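Local coordinates for protein hydrolase, isochorismatase family (Pseudomonas putida, PDB 4L07) that probably hydrolyses the amide bond of maleamate to give maleate and ammonia, as a maleamate amidase of the isochorismatase family, at residues Asn14-Gly19 / Gly161-Val166; Leu61-Ile66 / Lys201-Val206. All blocks are in the same frame, centred on the assembly; numbering follows the deposited sequence.

Contact 1 of 2, residues Asn14-Gly19 / Gly161-Val166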
ATOM      1  N   ASN A  14      -0.954 -17.410 -20.950  1.00 22.22           N
ATOM      2  CA  ASN A  14       0.310 -18.150 -20.806  1.00 23.41           C
ATOM      3  C   ASN A  14       0.375 -18.915 -19.486  1.00 23.80           C
ATOM      4  O   ASN A  14      -0.210 -18.478 -18.497  1.00 23.44           O
ATOM      5  CB  ASN A  14       1.506 -17.204 -20.881  1.00 23.30           C
ATOM      6  CG  ASN A  14       1.546 -16.417 -22.170  1.00 24.24           C
ATOM      7  OD1 ASN A  14       1.937 -16.937 -23.211  1.00 25.88           O
ATOM      8  ND2 ASN A  14       1.155 -15.154 -22.102  1.00 24.47           N
ATOM      9  N   PRO A  15       1.089 -20.057 -19.463  1.00 25.03           N
ATOM     10  CA  PRO A  15       1.191 -20.822 -18.216  1.00 24.81           C
ATOM     11  C   PRO A  15       2.148 -20.169 -17.226  1.00 24.96           C
ATOM     12  O   PRO A  15       3.052 -19.435 -17.630  1.00 24.79           O
ATOM     13  CB  PRO A  15       1.744 -22.173 -18.679  1.00 25.44           C
ATOM     14  CG  PRO A  15       2.497 -21.866 -19.928  1.00 25.41           C
ATOM     15  CD  PRO A  15       1.757 -20.740 -20.591  1.00 25.24           C
ATOM     16  N   VAL A  16       1.960 -20.424 -15.937  1.00 25.50           N
ATOM     17  CA  VAL A  16       2.937 -19.923 -14.967  1.00 25.46           C
ATOM     18  C   VAL A  16       4.012 -20.966 -14.675  1.00 25.50           C
ATOM     19  O   VAL A  16       3.717 -22.141 -14.421  1.00 25.08           O
ATOM     20  CB  VAL A  16       2.325 -19.236 -13.697  1.00 26.93           C
ATOM     21  CG1 VAL A  16       0.803 -19.214 -13.702  1.00 25.82           C
ATOM     22  CG2 VAL A  16       2.906 -19.774 -12.388  1.00 25.69           C
ATOM     23  N   SER A  17       5.262 -20.530 -14.762  1.00 25.87           N
ATOM     24  CA  SER A  17       6.382 -21.370 -14.389  1.00 26.27           C
ATOM     25  C   SER A  17       6.478 -21.314 -12.876  1.00 26.02           C
ATOM     26  O   SER A  17       6.887 -20.301 -12.312  1.00 26.24           O
ATOM     27  CB  SER A  17       7.672 -20.881 -15.039  1.00 27.65           C
ATOM     28  OG  SER A  17       8.761 -21.694 -14.652  1.00 29.47           O
ATOM     29  N   ARG A  18       6.083 -22.402 -12.226  1.00 25.39           N
ATOM     30  CA  ARG A  18       5.952 -22.422 -10.767  1.00 24.80           C
ATOM     31  C   ARG A  18       7.296 -22.320 -10.049  1.00 24.84           C
ATOM     32  O   ARG A  18       8.302 -22.860 -10.510  1.00 24.89           O
ATOM     33  CB  ARG A  18       5.191 -23.663 -10.322  1.00 24.85           C
ATOM     34  CG  ARG A  18       3.794 -23.732 -10.913  1.00 24.44           C
ATOM     35  CD  ARG A  18       3.121 -25.062 -10.636  1.00 24.91           C
ATOM     36  NE  ARG A  18       1.850 -25.167 -11.345  1.00 25.81           N
ATOM     37  CZ  ARG A  18       0.959 -26.134 -11.144  1.00 25.79           C
ATOM     38  NH1 ARG A  18       1.197 -27.084 -10.246  1.00 25.70           N
ATOM     39  NH2 ARG A  18      -0.171 -26.157 -11.840  1.00 26.89           N
ATOM     40  N   GLY A  19       7.298 -21.612  -8.922  1.00 24.97           N
ATOM     41  CA  GLY A  19       8.497 -21.454  -8.108  1.00 25.03           C
ATOM     42  C   GLY A  19       8.699 -22.615  -7.151  1.00 25.51           C
ATOM     43  O   GLY A  19       8.065 -23.664  -7.279  1.00 26.87           O
ATOM     44  N   GLY A 161       4.056  -9.339  -6.872  1.00 19.25           N
ATOM     45  CA  GLY A 161       5.276 -10.053  -7.219  1.00 19.77           C
ATOM     46  C   GLY A 161       5.276 -11.556  -6.978  1.00 20.12           C
ATOM     47  O   GLY A 161       6.337 -12.179  -7.004  1.00 20.18           O
ATOM     48  N   PHE A 162       4.099 -12.146  -6.778  1.00 19.78           N
ATOM     49  CA  PHE A 162       3.996 -13.597  -6.567  1.00 20.83           C
ATOM     50  C   PHE A 162       3.276 -14.289  -7.714  1.00 21.09           C
ATOM     51  O   PHE A 162       2.311 -13.763  -8.257  1.00 21.57           O
ATOM     52  CB  PHE A 162       3.295 -13.917  -5.242  1.00 20.98           C
ATOM     53  CG  PHE A 162       3.869 -13.169  -4.074  1.00 21.27           C
ATOM     54  CD1 PHE A 162       5.042 -13.599  -3.472  1.00 21.52           C
ATOM     55  CD2 PHE A 162       3.247 -12.017  -3.597  1.00 21.79           C
ATOM     56  CE1 PHE A 162       5.587 -12.899  -2.403  1.00 21.44           C
ATOM     57  CE2 PHE A 162       3.790 -11.309  -2.535  1.00 22.00           C
ATOM     58  CZ  PHE A 162       4.965 -11.751  -1.940  1.00 21.59           C
ATOM     59  N   LYS A 163       3.768 -15.469  -8.081  1.00 21.42           N
ATOM     60  CA  LYS A 163       3.085 -16.324  -9.047  1.00 21.37           C
ATOM     61  C   LYS A 163       1.868 -16.930  -8.365  1.00 20.85           C
ATOM     62  O   LYS A 163       1.904 -17.221  -7.161  1.00 20.57           O
ATOM     63  CB  LYS A 163       4.032 -17.405  -9.553  1.00 22.06           C
ATOM     64  CG  LYS A 163       5.152 -16.844 -10.421  1.00 24.44           C
ATOM     65  CD  LYS A 163       6.397 -17.706 -10.366  1.00 25.40           C
ATOM     66  CE  LYS A 163       7.452 -17.208 -11.346  1.00 27.35           C
ATOM     67  NZ  LYS A 163       7.140 -17.614 -12.747  1.00 27.48           N
ATOM     68  N   VAL A 164       0.792 -17.116  -9.127  1.00 19.70           N
ATOM     69  CA  VAL A 164      -0.490 -17.492  -8.543  1.00 19.72           C
ATOM     70  C   VAL A 164      -1.099 -18.741  -9.164  1.00 19.66           C
ATOM     71  O   VAL A 164      -1.219 -18.848 -10.394  1.00 19.50           O
ATOM     72  CB  VAL A 164      -1.520 -16.342  -8.641  1.00 20.03           C
ATOM     73  CG1 VAL A 164      -2.854 -16.746  -8.027  1.00 20.16           C
ATOM     74  CG2 VAL A 164      -1.004 -15.103  -7.935  1.00 19.59           C
ATOM     75  N   LEU A 165      -1.501 -19.662  -8.292  1.00 19.50           N
ATOM     76  CA  LEU A 165      -2.256 -20.851  -8.684  1.00 20.16           C
ATOM     77  C   LEU A 165      -3.604 -20.859  -7.971  1.00 20.75           C
ATOM     78  O   LEU A 165      -3.685 -20.578  -6.771  1.00 20.69           O
ATOM     79  CB  LEU A 165      -1.470 -22.118  -8.319  1.00 19.82           C
ATOM     80  CG  LEU A 165      -0.010 -22.215  -8.791  1.00 19.72           C
ATOM     81  CD1 LEU A 165       0.645 -23.480  -8.247  1.00 20.19           C
ATOM     82  CD2 LEU A 165       0.087 -22.187 -10.314  1.00 19.85           C
ATOM     83  N   VAL A 166      -4.664 -21.184  -8.706  1.00 21.32           N
ATOM     84  CA  VAL A 166      -5.998 -21.231  -8.127  1.00 21.66           C
ATOM     85  C   VAL A 166      -6.692 -22.571  -8.410  1.00 22.53           C
ATOM     86  O   VAL A 166      -7.105 -22.828  -9.541  1.00 22.48           O
ATOM     87  CB  VAL A 166      -6.863 -20.016  -8.567  1.00 22.87           C
ATOM     88  CG1 VAL A 166      -6.874 -19.862 -10.072  1.00 24.91           C
ATOM     89  CG2 VAL A 166      -8.283 -20.115  -8.027  1.00 22.68           C
TER
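The loop leading into strand 22-27 meets the start of strand 163-172 of the parallel sheet here, V16, S17 and R18 touching K163 and L165 with chain directions 109° apart. The one hydrogen bond between the segments runs from K163 NZ to S17 O, 2.7 Å long, and lies on a lone pair in the carbonyl plane with a C=O...N angle of 140°. A bend at the last torsion of K163 (chi4 -78°) turns the ammonium onto that oxygen, and the same ammonium forms a salt bridge with E84 of the second subunit. Nearer the K163 backbone, V16 CG2 lies 3.9 Å from K163 CB as the side chains run antiparallel alongside one another. R18 crosses L165 at about a right angle: R18 NE is 3.6 Å from L165 CD2, while L165 CD1 sits over one guanidinium face, offset toward its rim. R18 NH2 also makes a salt bridge with D198. With an alanine in place of R18, the L165 methyls would probably lose part of their packing, and D198 would probably lose this charged partner. The contact joins a lead-in segment to a strand of the parallel alpha/beta sheet characteristic of the isochorismatase fold.

Contact 2 of 2, residues Leu61-Ile66 / Lys201-Val206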
ATOM      1  N   LEU A  61       4.681 -29.861   5.394  1.00 27.76           N
ATOM      2  CA  LEU A  61       5.897 -29.602   4.622  1.00 27.98           C
ATOM      3  C   LEU A  61       6.580 -28.290   5.013  1.00 27.37           C
ATOM      4  O   LEU A  61       7.587 -27.911   4.414  1.00 27.41           O
ATOM      5  CB  LEU A  61       5.601 -29.619   3.115  1.00 27.77           C
ATOM      6  CG  LEU A  61       5.144 -30.945   2.493  1.00 29.34           C
ATOM      7  CD1 LEU A  61       4.837 -30.764   1.012  1.00 28.69           C
ATOM      8  CD2 LEU A  61       6.170 -32.053   2.703  1.00 29.28           C
ATOM      9  N   GLU A  62       6.023 -27.617   6.019  1.00 26.67           N
ATOM     10  CA  GLU A  62       6.544 -26.343   6.543  1.00 27.55           C
ATOM     11  C   GLU A  62       6.507 -25.182   5.541  1.00 26.73           C
ATOM     12  O   GLU A  62       7.352 -24.283   5.566  1.00 26.38           O
ATOM     13  CB  GLU A  62       7.930 -26.524   7.181  1.00 28.70           C
ATOM     14  CG  GLU A  62       7.896 -27.469   8.375  1.00 30.74           C
ATOM     15  CD  GLU A  62       9.265 -27.793   8.951  1.00 32.62           C
ATOM     16  OE1 GLU A  62       9.305 -28.457  10.010  1.00 33.39           O
ATOM     17  OE2 GLU A  62      10.296 -27.402   8.359  1.00 33.60           O
ATOM     18  N   PHE A  63       5.509 -25.213   4.662  1.00 26.03           N
ATOM     19  CA  PHE A  63       5.208 -24.078   3.795  1.00 25.00           C
ATOM     20  C   PHE A  63       4.171 -23.221   4.512  1.00 24.45           C
ATOM     21  O   PHE A  63       3.291 -23.763   5.196  1.00 25.13           O
ATOM     22  CB  PHE A  63       4.644 -24.538   2.447  1.00 25.43           C
ATOM     23  CG  PHE A  63       5.543 -25.469   1.685  1.00 25.90           C
ATOM     24  CD1 PHE A  63       6.930 -25.310   1.704  1.00 26.45           C
ATOM     25  CD2 PHE A  63       4.997 -26.490   0.910  1.00 26.68           C
ATOM     26  CE1 PHE A  63       7.754 -26.172   0.991  1.00 26.76           C
ATOM     27  CE2 PHE A  63       5.817 -27.348   0.189  1.00 27.42           C
ATOM     28  CZ  PHE A  63       7.194 -27.188   0.231  1.00 26.86           C
ATOM     29  N   PRO A  64       4.263 -21.885   4.370  1.00 22.81           N
ATOM     30  CA  PRO A  64       3.302 -21.019   5.060  1.00 22.51           C
ATOM     31  C   PRO A  64       1.848 -21.296   4.678  1.00 22.78           C
ATOM     32  O   PRO A  64       1.535 -21.495   3.504  1.00 22.69           O
ATOM     33  CB  PRO A  64       3.721 -19.613   4.625  1.00 22.43           C
ATOM     34  CG  PRO A  64       5.184 -19.743   4.376  1.00 22.17           C
ATOM     35  CD  PRO A  64       5.352 -21.103   3.753  1.00 22.88           C
ATOM     36  N   VAL A  65       0.981 -21.327   5.683  1.00 22.55           N
ATOM     37  CA  VAL A  65      -0.469 -21.455   5.494  1.00 22.53           C
ATOM     38  C   VAL A  65      -1.111 -20.297   6.240  1.00 22.51           C
ATOM     39  O   VAL A  65      -0.989 -20.205   7.460  1.00 24.07           O
ATOM     40  CB  VAL A  65      -1.014 -22.791   6.051  1.00 23.03           C
ATOM     41  CG1 VAL A  65      -2.544 -22.798   6.057  1.00 23.09           C
ATOM     42  CG2 VAL A  65      -0.472 -23.973   5.258  1.00 23.45           C
ATOM     43  N   ILE A  66      -1.776 -19.405   5.508  1.00 21.45           N
ATOM     44  CA  ILE A  66      -2.346 -18.184   6.089  1.00 22.00           C
ATOM     45  C   ILE A  66      -3.839 -18.061   5.763  1.00 21.98           C
ATOM     46  O   ILE A  66      -4.234 -18.134   4.593  1.00 22.23           O
ATOM     47  CB  ILE A  66      -1.589 -16.923   5.604  1.00 22.24           C
ATOM     48  CG1 ILE A  66      -0.105 -17.010   5.981  1.00 22.72           C
ATOM     49  CG2 ILE A  66      -2.202 -15.657   6.200  1.00 22.01           C
ATOM     50  CD1 ILE A  66       0.783 -16.041   5.228  1.00 23.78           C
ATOM     51  N   LYS A 201      -0.069 -32.906  -5.724  1.00 27.72           N
ATOM     52  CA  LYS A 201       1.049 -33.553  -6.408  1.00 28.44           C
ATOM     53  C   LYS A 201       2.223 -32.586  -6.537  1.00 28.28           C
ATOM     54  O   LYS A 201       3.372 -32.961  -6.296  1.00 27.12           O
ATOM     55  CB  LYS A 201       0.600 -34.064  -7.784  1.00 31.01           C
ATOM     56  CG  LYS A 201       1.659 -34.807  -8.584  1.00 34.20           C
ATOM     57  CD  LYS A 201       1.091 -35.298  -9.908  1.00 36.71           C
ATOM     58  CE  LYS A 201       2.184 -35.742 -10.869  1.00 37.82           C
ATOM     59  NZ  LYS A 201       2.771 -37.056 -10.487  1.00 40.09           N
ATOM     60  N   TRP A 202       1.918 -31.337  -6.892  1.00 27.02           N
ATOM     61  CA  TRP A 202       2.928 -30.291  -7.037  1.00 26.49           C
ATOM     62  C   TRP A 202       3.653 -29.975  -5.748  1.00 26.79           C
ATOM     63  O   TRP A 202       4.878 -29.848  -5.747  1.00 26.84           O
ATOM     64  CB  TRP A 202       2.312 -29.025  -7.645  1.00 25.79           C
ATOM     65  CG  TRP A 202       3.278 -27.866  -7.680  1.00 25.40           C
ATOM     66  CD1 TRP A 202       4.435 -27.746  -8.442  1.00 25.78           C
ATOM     67  CD2 TRP A 202       3.216 -26.629  -6.887  1.00 25.08           C
ATOM     68  NE1 TRP A 202       5.067 -26.557  -8.187  1.00 25.22           N
ATOM     69  CE2 TRP A 202       4.391 -25.841  -7.266  1.00 24.90           C
ATOM     70  CE3 TRP A 202       2.333 -26.114  -5.939  1.00 24.92           C
ATOM     71  CZ2 TRP A 202       4.652 -24.597  -6.712  1.00 24.38           C
ATOM     72  CZ3 TRP A 202       2.607 -24.862  -5.384  1.00 24.21           C
ATOM     73  CH2 TRP A 202       3.739 -24.122  -5.765  1.00 23.98           C
ATOM     74  N   LEU A 203       2.917 -29.861  -4.639  1.00 26.59           N
ATOM     75  CA  LEU A 203       3.541 -29.587  -3.335  1.00 27.12           C
ATOM     76  C   LEU A 203       4.505 -30.707  -2.919  1.00 27.98           C
ATOM     77  O   LEU A 203       5.607 -30.435  -2.438  1.00 27.50           O
ATOM     78  CB  LEU A 203       2.489 -29.339  -2.246  1.00 26.83           C
ATOM     79  CG  LEU A 203       1.609 -28.088  -2.376  1.00 26.75           C
ATOM     80  CD1 LEU A 203       0.464 -28.114  -1.375  1.00 26.68           C
ATOM     81  CD2 LEU A 203       2.429 -26.810  -2.238  1.00 26.08           C
ATOM     82  N   ARG A 204       4.094 -31.957  -3.128  1.00 29.64           N
ATOM     83  CA  ARG A 204       4.964 -33.115  -2.860  1.00 30.66           C
ATOM     84  C   ARG A 204       6.226 -33.061  -3.712  1.00 30.87           C
ATOM     85  O   ARG A 204       7.324 -33.364  -3.232  1.00 31.24           O
ATOM     86  CB  ARG A 204       4.218 -34.434  -3.093  1.00 32.62           C
ATOM     87  CG  ARG A 204       3.114 -34.690  -2.084  1.00 35.07           C
ATOM     88  CD  ARG A 204       2.596 -36.120  -2.142  1.00 37.95           C
ATOM     89  NE  ARG A 204       1.540 -36.340  -1.152  1.00 40.35           N
ATOM     90  CZ  ARG A 204       1.743 -36.645   0.130  1.00 42.45           C
ATOM     91  NH1 ARG A 204       2.974 -36.777   0.614  1.00 44.26           N
ATOM     92  NH2 ARG A 204       0.704 -36.819   0.936  1.00 43.44           N
ATOM     93  N   SER A 205       6.062 -32.652  -4.970  1.00 30.33           N
ATOM     94  CA  SER A 205       7.177 -32.524  -5.899  1.00 30.81           C
ATOM     95  C   SER A 205       8.207 -31.471  -5.464  1.00 31.35           C
ATOM     96  O   SER A 205       9.408 -31.738  -5.500  1.00 31.14           O
ATOM     97  CB  SER A 205       6.672 -32.237  -7.313  1.00 31.93           C
ATOM     98  OG  SER A 205       7.735 -32.285  -8.240  1.00 34.68           O
ATOM     99  N   VAL A 206       7.755 -30.287  -5.046  1.00 30.84           N
ATOM    100  CA  VAL A 206       8.715 -29.260  -4.596  1.00 31.24           C
ATOM    101  C   VAL A 206       9.430 -29.616  -3.297  1.00 31.26           C
ATOM    102  O   VAL A 206      10.605 -29.295  -3.132  1.00 30.34           O
ATOM    103  CB  VAL A 206       8.169 -27.793  -4.626  1.00 32.01           C
ATOM    104  CG1 VAL A 206       6.788 -27.704  -5.260  1.00 31.15           C
ATOM    105  CG2 VAL A 206       8.235 -27.108  -3.261  1.00 31.60           C
TER
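Backbones stay well separated, L61 and L203 being the residues of nearest CA atoms at 8.3 Å, so L61 and F63 bridge to helix 196-207 with their side chains. L61 follows directly on helix 45-60, and E62, at positive phi, completes a Schellman motif before the chain enters strand 65-70. L61 CD1 lies 3.6 Å from the carbonyl oxygen L203 O and 4.3 Å from L203 CB. F63 reaches the same helix next to it: with CG anti to its carbonyl carbon (chi1 -58°), the ring extends to L203 and V206. L203 O lies near the ring plane at the edge, 4.1 Å from F63 CE2, and F63 CD2 is 4.1 Å from L203 CD2, the two side chains lying alongside each other. The tightest apolar approach is F63 CZ to V206 CG2, 3.6 Å, the methyl approaching the ring obliquely. P22 packs against both F63 and L203, and L57 of helix 45-60 against L203. With no hydrogen bond or salt bridge between the segments and only 178 Å² buried, the contact rests on van der Waals packing at a partly exposed edge of the fold, which imposes little directional constraint on the pairing.

Overall arrangement
Centred about 14 Å apart, contacts 1 and 2 meet through W202: R18 NH1 comes within 3.4 Å of W202 CG and makes a cation-pi interaction with the ring, and L165 CD1 is 3.7 Å from W202 CZ3. Their segments alternate along the chain, in the order 14-19, 61-66, 161-166, 201-206, so the two connections interlock instead of nesting. Both reach the same parallel sheet, contact 1 through strand 163-172 and contact 2 at the turn that leads into strand 65-70, with strands 22-27 and 138-144 between these two. Helix 196-207 supplies one side of contact 2 and also packs on contact 1, through I199 and W202 on L165. No other chain touches contact 2, while contact 1 meets the second subunit; R18-W202 thus links the C-terminal helix to a loop at a subunit interface.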